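PDB 6ZRY: DMATS type aromatic prenyltransferase from Micromonospora olivasterospora, which probably transfers a dimethylallyl group to the indole ring of tryptophan, as a 6-dimethylallyl tryptophan synthase built on the ABBA-barrel fold. Local coordinates for residues V244-G249 against I276-R281. Residues are numbered along the deposited sequence; the frame is centred on the assembly and turned at random.
With TRP (tryptophan), chain C.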
loop_
_atom_site.group_PDB
_atom_site.type_symbol
_atom_site.label_atom_id
_atom_site.label_comp_id
_atom_site.label_asym_id
_atom_site.label_seq_id
_atom_site.Cartn_x
_atom_site.Cartn_y
_atom_site.Cartn_z
ATOM N N VAL A 244 9.011 17.986 -2.076
ATOM C CA VAL A 244 8.850 19.297 -2.772
ATOM C C VAL A 244 8.350 19.078 -4.196
ATOM O O VAL A 244 7.430 19.787 -4.591
ATOM C CB VAL A 244 10.159 20.098 -2.775
ATOM C CG1 VAL A 244 10.127 21.251 -3.778
ATOM C CG2 VAL A 244 10.483 20.585 -1.388
ATOM N N VAL A 245 8.963 18.168 -4.956
ATOM C CA VAL A 245 8.561 17.901 -6.358
ATOM C C VAL A 245 7.159 17.292 -6.340
ATOM O O VAL A 245 6.277 17.828 -7.038
ATOM C CB VAL A 245 9.585 17.024 -7.098
ATOM C CG1 VAL A 245 9.105 16.616 -8.466
ATOM C CG2 VAL A 245 10.937 17.717 -7.197
ATOM N N ALA A 246 6.921 16.231 -5.554
ATOM C CA ALA A 246 5.619 15.508 -5.560
ATOM C C ALA A 246 4.486 16.439 -5.077
ATOM O O ALA A 246 3.384 16.412 -5.678
ATOM C CB ALA A 246 5.709 14.243 -4.721
ATOM N N GLY A 247 4.743 17.246 -4.046
ATOM C CA GLY A 247 3.756 18.157 -3.427
ATOM C C GLY A 247 3.638 19.512 -4.122
ATOM O O GLY A 247 2.762 20.287 -3.734
ATOM N N GLY A 248 4.464 19.809 -5.105
ATOM C CA GLY A 248 4.385 21.092 -5.845
ATOM C C GLY A 248 4.870 22.305 -5.039
ATOM O O GLY A 248 4.548 23.426 -5.435
ATOM N N GLY A 249 5.633 22.102 -3.968
ATOM C CA GLY A 249 6.168 23.190 -3.120
ATOM C C GLY A 249 5.566 23.211 -1.723
ATOM O O GLY A 249 6.141 23.859 -0.880
ATOM N N ILE A 276 8.805 6.867 1.851
ATOM C CA ILE A 276 7.891 8.017 2.017
ATOM C C ILE A 276 6.823 7.899 0.922
ATOM O O ILE A 276 7.185 7.616 -0.251
ATOM C CB ILE A 276 8.664 9.361 1.993
ATOM C CG1 ILE A 276 7.741 10.565 2.156
ATOM C CG2 ILE A 276 9.532 9.529 0.755
ATOM C CD1 ILE A 276 7.102 10.688 3.487
ATOM N N TYR A 277 5.570 8.048 1.300
ATOM C CA TYR A 277 4.404 7.936 0.408
ATOM C C TYR A 277 3.700 9.264 0.400
ATOM O O TYR A 277 3.151 9.681 1.418
ATOM C CB TYR A 277 3.460 6.805 0.837
ATOM C CG TYR A 277 4.120 5.470 1.059
ATOM C CD1 TYR A 277 4.826 5.222 2.229
ATOM C CD2 TYR A 277 4.031 4.448 0.138
ATOM C CE1 TYR A 277 5.470 4.025 2.448
ATOM C CE2 TYR A 277 4.644 3.225 0.349
ATOM C CZ TYR A 277 5.367 3.011 1.512
ATOM O OH TYR A 277 5.983 1.813 1.754
ATOM N N VAL A 278 3.765 9.962 -0.729
ATOM C CA VAL A 278 3.051 11.230 -0.909
ATOM C C VAL A 278 1.717 10.932 -1.585
ATOM O O VAL A 278 1.697 10.430 -2.728
ATOM C CB VAL A 278 3.875 12.232 -1.732
ATOM C CG1 VAL A 278 3.126 13.530 -1.938
ATOM C CG2 VAL A 278 5.239 12.486 -1.094
ATOM N N PRO A 279 0.585 11.339 -0.968
ATOM C CA PRO A 279 -0.739 11.204 -1.593
ATOM C C PRO A 279 -0.948 12.372 -2.562
ATOM O O PRO A 279 -1.747 13.301 -2.301
ATOM C CB PRO A 279 -1.661 11.228 -0.391
ATOM C CG PRO A 279 -0.977 12.210 0.547
ATOM C CD PRO A 279 0.495 11.938 0.375
ATOM N N ILE A 280 -0.260 12.256 -3.687
ATOM C CA ILE A 280 -0.087 13.325 -4.704
ATOM C C ILE A 280 -1.438 13.810 -5.198
ATOM O O ILE A 280 -1.548 14.994 -5.486
ATOM C CB ILE A 280 0.828 12.839 -5.826
ATOM C CG1 ILE A 280 1.103 13.974 -6.825
ATOM C CG2 ILE A 280 0.286 11.599 -6.498
ATOM C CD1 ILE A 280 2.310 13.773 -7.650
ATOM N N ARG A 281 -2.468 12.945 -5.231
ATOM C CA ARG A 281 -3.832 13.312 -5.697
ATOM C C ARG A 281 -4.372 14.496 -4.895
ATOM O O ARG A 281 -5.253 15.216 -5.415
ATOM C CB ARG A 281 -4.807 12.141 -5.566
ATOM C CG ARG A 281 -5.097 11.707 -4.124
ATOM C CD ARG A 281 -5.939 10.457 -4.206
ATOM N NE ARG A 281 -6.446 9.893 -2.984
ATOM C CZ ARG A 281 -5.743 9.231 -2.066
ATOM N NH1 ARG A 281 -4.437 9.088 -2.154
ATOM N NH2 ARG A 281 -6.378 8.694 -1.032
HETATM N N TRP C . -6.683 4.598 0.110
HETATM C CA TRP C . -6.069 4.580 1.484
HETATM C C TRP C . -5.325 5.895 1.727
HETATM O O TRP C . -4.950 6.180 2.880
HETATM C CB TRP C . -5.148 3.359 1.671
HETATM C CG TRP C . -3.962 3.316 0.760
HETATM C CD1 TRP C . -3.923 2.848 -0.526
HETATM C CD2 TRP C . -2.624 3.750 1.067
HETATM N NE1 TRP C . -2.655 2.969 -1.035
HETATM C CE2 TRP C . -1.834 3.506 -0.081
HETATM C CE3 TRP C . -2.011 4.302 2.202
HETATM C CZ2 TRP C . -0.474 3.818 -0.132
HETATM C CZ3 TRP C . -0.667 4.608 2.149
HETATM C CH2 TRP C . 0.089 4.362 1.001
HETATM O OXT TRP C . -5.099 6.685 0.784
#
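Val278 turns CG1 anti to its backbone N (chi1 179°), which puts its two methyls at nearly equal distance from Ala246 CB, while Ile280, extended through both side-chain torsions, brings CG1 and CD1 up against the carbonyl oxygen of that same alanine. Ala246 CB meets the fork of the valine almost centrally, 3.9 Å from Val278 CG1 and 4.1 Å from Val278 CG2. A lone methyl suits the helix here because it lets the last turn of helix 236-247 settle close on the end of strand 273-278; a branched residue suits the strand because both its methyls meet that methyl. Ile280 CD1 comes to 3.5 Å from Ala246 O, a buried oxygen which also accepts a hydrogen bond from Arg293 NH1 of helix 287-300. Past Ala246 the helix gives way to a Schellman motif, in which Gly248 takes the positive phi that glycine adopts easily.

Pro279, centre of an inverse gamma turn, bends the chain out of the strand, and Arg281 then reaches into the barrel, where tryptophan is bound. Its chain is extended from CG to NE, and NH2 gives a nearly straight hydrogen bond (162°) to OXT of the bound tryptophan, 3.0 Å away at the guanidinium edge. Asp56 forms a salt bridge with NE and Ala328 O accepts from NH1, fixing the group's rotation. An alanine here would remove this donor, and is likely to leave the tryptophan carboxylate without this hydrogen bond and Asp56 without this salt bridge. Thus one short piece of chain joins two chemistries: apolar packing between barrel wall and outer helix, and a directed hydrogen bond to the bound tryptophan's carboxylate inside.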